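Local coordinates for epidermin biosynthesis protein EpiD (Staphylococcus aureus, PDB 3QJG), which probably catalyses the FMN-dependent oxidative decarboxylation of the C-terminal cysteine of a lantibiotic precursor peptide, at residues L113-N118 with Y139-Y144; D78-L83 with T104-A109; E6-C11 with D33-I38. All blocks are in the same frame, centred on the assembly; numbering follows the deposited sequence. Where two conformers were deposited one is given.

Contact 1 (L113-N118 with Y139-Y144); sequences LSIFPN and YGVSIY. With FMN (flavin mononucleotide), chain M.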
# COMPACT_ATOMS: atom_id res chain seq x y z
N LEU A 113 -29.76 26.90 14.95
CA LEU A 113 -28.33 26.98 14.87
C LEU A 113 -27.72 28.16 15.58
O LEU A 113 -28.16 29.31 15.39
CB LEU A 113 -27.93 27.00 13.40
CG LEU A 113 -26.44 27.09 13.06
CD1 LEU A 113 -25.96 25.65 13.26
CD2 LEU A 113 -26.30 27.64 11.63
N SER A 114 -26.70 27.86 16.37
CA SER A 114 -25.98 28.83 17.21
C SER A 114 -24.52 28.69 16.85
O SER A 114 -24.01 27.59 16.84
CB SER A 114 -26.11 28.51 18.70
OG SER A 114 -27.41 28.73 19.18
N ILE A 115 -23.87 29.84 16.63
CA ILE A 115 -22.47 29.90 16.24
C ILE A 115 -21.69 30.60 17.37
O ILE A 115 -22.11 31.65 17.86
CB ILE A 115 -22.32 30.66 14.89
CG1 ILE A 115 -23.02 29.85 13.77
CG2 ILE A 115 -20.86 30.86 14.57
CD1 ILE A 115 -23.14 30.55 12.39
N PHE A 116 -20.60 29.97 17.82
CA PHE A 116 -19.64 30.50 18.77
C PHE A 116 -18.32 30.76 18.07
O PHE A 116 -17.47 29.88 18.00
CB PHE A 116 -19.46 29.50 19.90
CG PHE A 116 -20.70 29.25 20.67
CD1 PHE A 116 -20.99 29.99 21.80
CD2 PHE A 116 -21.60 28.28 20.26
CE1 PHE A 116 -22.16 29.74 22.52
CE2 PHE A 116 -22.76 27.98 21.01
CZ PHE A 116 -23.05 28.72 22.12
N PRO A 117 -18.16 31.96 17.50
CA PRO A 117 -17.00 32.30 16.71
C PRO A 117 -15.69 32.23 17.47
O PRO A 117 -15.62 32.52 18.70
CB PRO A 117 -17.25 33.75 16.31
CG PRO A 117 -18.64 34.11 16.67
CD PRO A 117 -19.17 33.04 17.58
N ASN A 118 -14.63 31.88 16.74
CA ASN A 118 -13.33 31.61 17.35
C ASN A 118 -12.24 31.82 16.33
O ASN A 118 -12.09 31.03 15.40
CB ASN A 118 -13.32 30.19 17.90
CG ASN A 118 -12.16 29.94 18.88
OD1 ASN A 118 -12.37 29.91 20.10
ND2 ASN A 118 -10.93 29.73 18.34
N TYR A 139 -31.04 36.08 9.02
CA TYR A 139 -31.73 34.87 8.66
C TYR A 139 -32.03 34.00 9.83
O TYR A 139 -32.43 32.84 9.66
CB TYR A 139 -30.88 34.03 7.74
CG TYR A 139 -30.37 34.71 6.50
CD1 TYR A 139 -31.15 35.53 5.73
CD2 TYR A 139 -29.10 34.40 6.05
CE1 TYR A 139 -30.64 36.10 4.57
CE2 TYR A 139 -28.60 34.93 4.92
CZ TYR A 139 -29.35 35.75 4.18
OH TYR A 139 -28.75 36.22 3.07
N GLY A 140 -31.77 34.53 11.01
CA GLY A 140 -32.26 33.95 12.23
C GLY A 140 -31.31 32.97 12.86
O GLY A 140 -31.75 32.19 13.72
N VAL A 141 -30.04 32.98 12.45
CA VAL A 141 -29.01 32.19 13.17
C VAL A 141 -28.59 32.96 14.43
O VAL A 141 -28.33 34.16 14.39
CB VAL A 141 -27.77 31.84 12.24
CG1 VAL A 141 -26.72 31.01 12.97
CG2 VAL A 141 -28.25 31.15 10.95
N SER A 142 -28.51 32.28 15.56
CA SER A 142 -27.95 32.92 16.76
C SER A 142 -26.39 32.98 16.76
O SER A 142 -25.73 31.95 16.63
CB SER A 142 -28.42 32.16 18.00
OG SER A 142 -29.81 31.92 17.93
N ILE A 143 -25.81 34.16 16.95
CA ILE A 143 -24.35 34.37 17.01
C ILE A 143 -24.00 34.79 18.44
O ILE A 143 -24.51 35.76 18.92
CB ILE A 143 -23.92 35.49 16.09
CG1 ILE A 143 -24.54 35.25 14.69
CG2 ILE A 143 -22.35 35.68 16.11
CD1 ILE A 143 -24.14 33.89 14.03
N TYR A 144 -23.18 34.00 19.13
CA TYR A 144 -22.76 34.32 20.46
C TYR A 144 -22.01 35.67 20.40
O TYR A 144 -21.22 35.88 19.49
CB TYR A 144 -21.88 33.22 21.07
CG TYR A 144 -21.54 33.51 22.50
CD1 TYR A 144 -20.37 34.16 22.86
CD2 TYR A 144 -22.42 33.15 23.51
CE1 TYR A 144 -20.10 34.47 24.20
CE2 TYR A 144 -22.17 33.46 24.84
CZ TYR A 144 -21.02 34.11 25.19
OH TYR A 144 -20.84 34.36 26.52
N1 FMN M . -9.22 29.31 11.79
C2 FMN M . -10.20 29.97 12.49
O2 FMN M . -11.08 30.56 11.89
N3 FMN M . -10.16 30.01 13.85
C4 FMN M . -9.16 29.39 14.54
O4 FMN M . -9.21 29.50 15.74
C4A FMN M . -8.15 28.72 13.86
N5 FMN M . -7.12 28.07 14.52
C5A FMN M . -6.20 27.38 13.81
C6 FMN M . -5.14 26.77 14.47
C7 FMN M . -4.19 26.07 13.75
C7M FMN M . -3.05 25.36 14.42
C8 FMN M . -4.30 26.00 12.35
C8M FMN M . -3.27 25.30 11.50
C9 FMN M . -5.32 26.65 11.69
C9A FMN M . -6.28 27.35 12.41
N10 FMN M . -7.30 28.02 11.73
C10 FMN M . -8.22 28.68 12.47
C1' FMN M . -7.46 28.02 10.23
C2' FMN M . -8.57 27.06 9.80
O2' FMN M . -8.35 25.76 10.39
C3' FMN M . -8.59 27.08 8.32
O3' FMN M . -8.97 28.38 7.81
C4' FMN M . -9.51 26.00 7.76
O4' FMN M . -9.62 26.12 6.36
C5' FMN M . -10.91 26.10 8.27
O5' FMN M . -11.56 24.91 7.85
P FMN M . -12.96 24.46 8.50
O1P FMN M . -13.61 23.54 7.50
O2P FMN M . -13.79 25.67 8.75
O3P FMN M . -12.89 23.60 9.69
O HOH W 1 -30.81 30.09 16.24
O HOH W 2 -28.96 30.41 20.66

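Contact 2 (D78-L83 with T104-A109); sequences DKIIIL and TICHTA. With FMN (flavin mononucleotide), chain P.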
# COMPACT_ATOMS: atom_id res chain seq x y z
N ASP A 78 -32.49 19.22 18.53
CA ASP A 78 -33.23 20.39 18.86
C ASP A 78 -32.33 21.58 18.73
O ASP A 78 -32.77 22.64 18.35
CB ASP A 78 -33.73 20.27 20.27
CG ASP A 78 -34.59 19.05 20.45
OD1 ASP A 78 -35.76 19.10 20.04
OD2 ASP A 78 -34.07 18.01 20.90
N LYS A 79 -31.05 21.41 19.07
CA LYS A 79 -30.11 22.54 19.01
C LYS A 79 -28.90 22.05 18.27
O LYS A 79 -28.50 20.91 18.46
CB LYS A 79 -29.69 23.03 20.43
CG LYS A 79 -30.85 23.49 21.28
CD LYS A 79 -31.59 24.67 20.65
CE LYS A 79 -32.76 25.19 21.53
NZ LYS A 79 -33.31 26.43 20.94
N ILE A 80 -28.39 22.91 17.39
CA ILE A 80 -27.16 22.67 16.73
C ILE A 80 -26.29 23.86 16.98
O ILE A 80 -26.72 25.05 16.75
CB ILE A 80 -27.35 22.48 15.18
CG1 ILE A 80 -28.34 21.31 14.98
CG2 ILE A 80 -26.00 22.27 14.52
CD1 ILE A 80 -28.72 20.95 13.58
N ILE A 81 -25.06 23.56 17.42
CA ILE A 81 -24.08 24.59 17.73
C ILE A 81 -22.78 24.42 16.94
O ILE A 81 -22.29 23.32 16.77
CB ILE A 81 -23.79 24.71 19.24
CG1 ILE A 81 -22.92 23.59 19.82
CG2 ILE A 81 -25.12 24.73 20.11
CD1 ILE A 81 -22.58 23.90 21.28
N ILE A 82 -22.23 25.52 16.45
CA ILE A 82 -20.89 25.43 15.92
C ILE A 82 -19.89 25.98 16.96
O ILE A 82 -19.87 27.19 17.28
CB ILE A 82 -20.77 26.13 14.56
CG1 ILE A 82 -21.97 25.79 13.67
CG2 ILE A 82 -19.48 25.71 13.90
CD1 ILE A 82 -21.94 26.45 12.35
N LEU A 83 -19.06 25.10 17.51
CA LEU A 83 -18.15 25.46 18.60
C LEU A 83 -16.90 24.58 18.59
O LEU A 83 -17.01 23.35 18.77
CB LEU A 83 -18.86 25.34 19.96
CG LEU A 83 -18.10 26.02 21.10
CD1 LEU A 83 -18.98 26.36 22.29
CD2 LEU A 83 -16.88 25.21 21.52
N THR A 104 -23.58 21.00 5.45
CA THR A 104 -24.89 20.61 4.94
C THR A 104 -25.97 20.48 6.04
O THR A 104 -27.14 20.86 5.83
CB THR A 104 -24.80 19.24 4.18
OG1 THR A 104 -23.80 19.36 3.15
CG2 THR A 104 -26.12 18.80 3.60
N ILE A 105 -25.60 19.88 7.16
CA ILE A 105 -26.40 19.88 8.34
C ILE A 105 -26.81 21.29 8.78
O ILE A 105 -28.00 21.50 9.00
CB ILE A 105 -25.74 19.14 9.50
CG1 ILE A 105 -25.57 17.67 9.14
CG2 ILE A 105 -26.65 19.17 10.75
CD1 ILE A 105 -24.59 16.91 10.09
N CYS A 106 -25.88 22.26 8.77
CA CYS A 106 -26.18 23.61 9.24
C CYS A 106 -27.07 24.39 8.24
O CYS A 106 -27.98 25.17 8.61
CB CYS A 106 -24.88 24.37 9.62
SG CYS A 106 -23.96 23.56 11.00
N HIS A 107 -26.81 24.16 6.97
CA HIS A 107 -27.65 24.68 5.89
C HIS A 107 -29.13 24.27 6.01
O HIS A 107 -30.02 25.02 5.69
CB HIS A 107 -27.10 24.18 4.57
CG HIS A 107 -27.73 24.80 3.38
ND1 HIS A 107 -27.57 26.13 3.08
CD2 HIS A 107 -28.55 24.29 2.44
CE1 HIS A 107 -28.23 26.41 1.97
NE2 HIS A 107 -28.82 25.30 1.55
N THR A 108 -29.39 23.09 6.54
CA THR A 108 -30.71 22.53 6.61
C THR A 108 -31.49 23.02 7.88
O THR A 108 -32.69 22.71 8.05
CB THR A 108 -30.56 21.00 6.59
OG1 THR A 108 -29.77 20.62 5.44
CG2 THR A 108 -31.93 20.28 6.55
N ALA A 109 -30.82 23.77 8.76
CA ALA A 109 -31.36 23.91 10.11
C ALA A 109 -31.02 25.23 10.79
O ALA A 109 -30.73 25.27 11.98
CB ALA A 109 -30.89 22.77 10.92
N1 FMN P . -27.96 17.53 -1.21
C2 FMN P . -28.82 18.25 -2.01
O2 FMN P . -28.70 19.50 -2.22
N3 FMN P . -29.81 17.53 -2.63
C4 FMN P . -29.99 16.18 -2.44
O4 FMN P . -30.95 15.65 -3.01
C4A FMN P . -29.13 15.48 -1.62
N5 FMN P . -29.27 14.12 -1.36
C5A FMN P . -28.35 13.43 -0.56
C6 FMN P . -28.47 12.06 -0.32
C7 FMN P . -27.54 11.38 0.49
C7M FMN P . -27.67 9.89 0.76
C8 FMN P . -26.49 12.11 1.06
C8M FMN P . -25.44 11.46 1.93
C9 FMN P . -26.37 13.48 0.82
C9A FMN P . -27.30 14.14 0.02
N10 FMN P . -27.19 15.51 -0.20
C10 FMN P . -28.08 16.18 -1.02
C1' FMN P . -26.10 16.29 0.40
C2' FMN P . -25.02 16.62 -0.62
O2' FMN P . -24.43 15.50 -1.24
C3' FMN P . -23.93 17.36 0.11
O3' FMN P . -24.35 18.65 0.54
C4' FMN P . -22.67 17.48 -0.78
O4' FMN P . -21.72 18.26 -0.14
C5' FMN P . -22.97 18.10 -2.09
O5' FMN P . -21.77 18.26 -2.80
P FMN P . -21.78 18.59 -4.37
O1P FMN P . -20.36 19.11 -4.80
O2P FMN P . -22.85 19.56 -4.56
O3P FMN P . -22.25 17.39 -5.13

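Contact 3 (E6-C11 with D33-I38); sequences ENVLIC and DEVNVI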
# COMPACT_ATOMS: atom_id res chain seq x y z
N GLU A 6 -34.22 16.76 25.03
CA GLU A 6 -33.64 17.42 23.85
C GLU A 6 -32.24 16.82 23.49
O GLU A 6 -31.50 16.37 24.37
CB GLU A 6 -33.48 18.93 24.12
CG GLU A 6 -34.75 19.80 24.28
CD GLU A 6 -34.53 21.25 23.79
OE1 GLU A 6 -33.45 21.84 24.03
OE2 GLU A 6 -35.45 21.80 23.12
N ASN A 7 -31.85 16.90 22.20
CA ASN A 7 -30.51 16.55 21.74
C ASN A 7 -29.79 17.73 21.17
O ASN A 7 -30.40 18.56 20.43
CB ASN A 7 -30.58 15.52 20.66
CG ASN A 7 -31.27 14.25 21.10
OD1 ASN A 7 -31.16 13.81 22.25
ND2 ASN A 7 -31.98 13.65 20.17
N VAL A 8 -28.49 17.83 21.44
CA VAL A 8 -27.72 18.94 20.84
C VAL A 8 -26.62 18.31 20.00
O VAL A 8 -26.15 17.23 20.33
CB VAL A 8 -27.10 19.85 21.90
CG1 VAL A 8 -26.20 19.02 22.85
CG2 VAL A 8 -26.30 20.99 21.21
N LEU A 9 -26.26 18.95 18.91
CA LEU A 9 -25.18 18.49 18.11
C LEU A 9 -24.12 19.57 18.19
O LEU A 9 -24.44 20.75 17.99
CB LEU A 9 -25.62 18.27 16.65
CG LEU A 9 -24.55 17.95 15.59
CD1 LEU A 9 -23.79 16.61 15.92
CD2 LEU A 9 -25.22 17.92 14.19
N ILE A 10 -22.87 19.16 18.50
CA ILE A 10 -21.75 20.09 18.45
C ILE A 10 -21.01 19.92 17.15
O ILE A 10 -20.59 18.84 16.83
CB ILE A 10 -20.75 19.86 19.59
CG1 ILE A 10 -21.43 19.99 20.95
CG2 ILE A 10 -19.57 20.84 19.50
CD1 ILE A 10 -20.69 19.20 22.07
N CYS A 11 -20.85 21.00 16.42
CA CYS A 11 -20.07 21.01 15.20
C CYS A 11 -18.68 21.61 15.49
O CYS A 11 -18.59 22.74 15.84
CB CYS A 11 -20.83 21.80 14.13
SG CYS A 11 -22.50 21.10 13.82
N ASP A 33 -30.23 15.26 26.57
CA ASP A 33 -30.18 13.80 26.60
C ASP A 33 -28.95 13.29 25.85
O ASP A 33 -28.03 12.77 26.44
CB ASP A 33 -31.45 13.18 25.99
CG ASP A 33 -31.59 11.70 26.31
OD1 ASP A 33 -30.74 11.18 27.08
OD2 ASP A 33 -32.54 11.05 25.81
N GLU A 34 -28.92 13.44 24.54
CA GLU A 34 -27.76 13.04 23.76
C GLU A 34 -26.96 14.29 23.48
O GLU A 34 -27.54 15.33 23.16
CB GLU A 34 -28.12 12.41 22.42
CG GLU A 34 -28.59 10.96 22.48
CD GLU A 34 -28.90 10.43 21.07
OE1 GLU A 34 -28.58 11.09 20.04
OE2 GLU A 34 -29.44 9.33 20.97
N VAL A 35 -25.64 14.18 23.57
CA VAL A 35 -24.76 15.23 23.04
C VAL A 35 -23.91 14.51 22.01
O VAL A 35 -23.18 13.59 22.36
CB VAL A 35 -23.85 15.85 24.12
CG1 VAL A 35 -22.86 16.82 23.45
CG2 VAL A 35 -24.67 16.55 25.23
N ASN A 36 -24.03 14.93 20.75
CA ASN A 36 -23.40 14.29 19.60
C ASN A 36 -22.46 15.27 18.95
O ASN A 36 -22.57 16.47 19.17
CB ASN A 36 -24.47 13.92 18.55
CG ASN A 36 -25.47 12.90 19.11
OD1 ASN A 36 -25.05 12.00 19.79
ND2 ASN A 36 -26.79 13.08 18.87
N VAL A 37 -21.53 14.74 18.15
CA VAL A 37 -20.48 15.55 17.63
C VAL A 37 -20.19 15.20 16.22
O VAL A 37 -20.26 14.02 15.87
CB VAL A 37 -19.21 15.32 18.47
CG1 VAL A 37 -18.08 16.20 17.97
CG2 VAL A 37 -19.51 15.66 19.91
N ILE A 38 -19.87 16.23 15.44
CA ILE A 38 -19.34 16.09 14.11
C ILE A 38 -18.23 17.12 13.90
O ILE A 38 -18.35 18.21 14.40
CB ILE A 38 -20.45 16.35 13.01
CG1 ILE A 38 -19.92 16.06 11.59
CG2 ILE A 38 -21.05 17.79 13.10
CD1 ILE A 38 -21.04 16.12 10.47

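Contact 1 (L113-N118 with Y139-Y144)
Strand 113-117 and the short strand 142-143 are the parallel strands of a beta-alpha-beta crossover in the Rossmann-like flavoprotein sheet, with Ser-114 paired to Ser-142 and Ile-115 to Ile-143. Ile-115 N gives its hydrogen to Ser-142 O at 2.8 Å, and Tyr-144 N bonds to Ile-115 O at 2.9 Å, almost straight at 175°. Leu-113 O takes Ser-142 N, and also a hydrogen from a water 2.9 Å away. The same water lies 2.7 Å from Ser-142 OG, while a second one, 2.7 Å from Ser-114 OG, reaches Ser-142 OG weakly, so water bridges the two hydroxyls on this face. On the other face Ile-115 and Ile-143 lie alongside each other. A bend in the outer part of Ile-143 (chi2 -59°) brings its CD1 to 3.8 Å from Ile-115 CB. Farther along, the rings of Phe-116 and Tyr-144 are near parallel (29°) but slid apart; the close approach is Phe-116 CD1 to Tyr-144 CB, 3.4 Å. Just past the pairing, Asn-118 meets the flavin: its O accepts from N3 and its ND2 donates to O4 of the FMN. Leu-136 of helix 127-138 packs against Ile-115 and Val-141, Val-171 of helix 168-174 meets Phe-116, and strand 79-85 pairs with 113-117 along its other edge.

Contact 2 (D78-L83 with T104-A109)
Thr-104 OG1 is held from two quarters: the ribityl hydroxyl O3' of an FMN donates to it at 2.8 Å, and it is also hydrogen-bonded to Asn-100 O one helical turn back. The rotation about its first side-chain bond (chi1 -55°) leaves both OG1 and the methyl CG2 facing the ribityl chain, CG2 lying 3.5 Å from O3'. Much of the remaining grip on this flavin comes from a neighbouring subunit, through Gly-14, Ser-40, Thr-86 and Asn-118 of that chain, so Thr-104 stands where a cofactor is shared between two copies of the protein. The opposite flank of the same helix turns inward. Helix 101-107 leads into strand 113-120, the neighbour of strand 79-85 in the Rossmann-like sheet, and its end is laid against strand 79-85 by apolar groups. The outer bond of Ile-80 is anti (chi2 179°), which carries CD1 to 3.9 Å from both Ile-105 CG2 and Ala-109 CB; the side chains of Ile-80 and Ile-105 cross at about a right angle. Two residues on, Ile-82 takes the thiol: its CD1 is 3.8 Å and its CG1 4.0 Å from Cys-106 SG, with Ile-80 CG2 a looser 4.3 Å from the same sulfur. His-107 NE2 is hydrogen-bonded to Ser-87 OG of the neighbouring subunit, and His-107 O to Asn-126 ND2 of that chain.

Contact 3 (E6-C11 with D33-I38)
Asn-7 and Glu-34 lie stacked, the amide and carboxylate planes 16° apart, near the N-terminal ends of the paired segments 6-11 and 33-38. Helix 21-28 links these parallel strands in the first beta-alpha-beta unit of the Rossmann-like fold. Asn-7 OD1 reaches over to accept Glu-34 N at 3.2 Å, the donor tilted 25° from the carbonyl plane, while Asn-7 ND2 is hydrogen-bonded to Lys-76 O. The extended Glu-34 uses the anti lone pair of OE1 for Asn-36 ND2, 2.9 Å away and in the plane of that amide. Lys-76 NZ forms a salt bridge to the same oxygen and His-77 NE2 bonds to Asn-36 ND2, which together should hold both groups in place. The other face is apolar. Val-8 and Val-35 stand alongside each other, pointing the same way, with CG1 of Val-8 3.8 Å from CG2 of Val-35, and Ile-10 slants across so that its CD1 meets Val-35 CG1 at 3.5 Å; Leu-28 of helix 21-28 packs on Ile-10 and Val-35. Backbone bonds run between, among them Ile-10 N to Asn-36 O at 2.8 Å. Back on the Asn-7 and Glu-34 face, at its far end, Ile-38 CG2, lodged between its own backbone N and carbonyl carbon, touches Cys-11 SG at 3.7 Å.

All three contacts reach one sheet, and strand 79-85 of contact 2 runs between strand 7-12 of contact 3 and strand 113-120 of contact 1, bonded to each through backbone atoms. Contacts 1 and 3 are therefore strand pairings on different sides of it, about 16 Å apart between centres and not touching. All three are mostly buried; contact 2, helix against strand, is wholly so and apolar across its interface. The two pairings rest on backbone hydrogen bonds and add polar groups, some partly exposed: Ser-142 in contact 1, Asn-7 and Glu-34 in contact 3. Contacts 1 and 2 each hold an FMN-binding residue, Asn-118 and Thr-104, at different flavins.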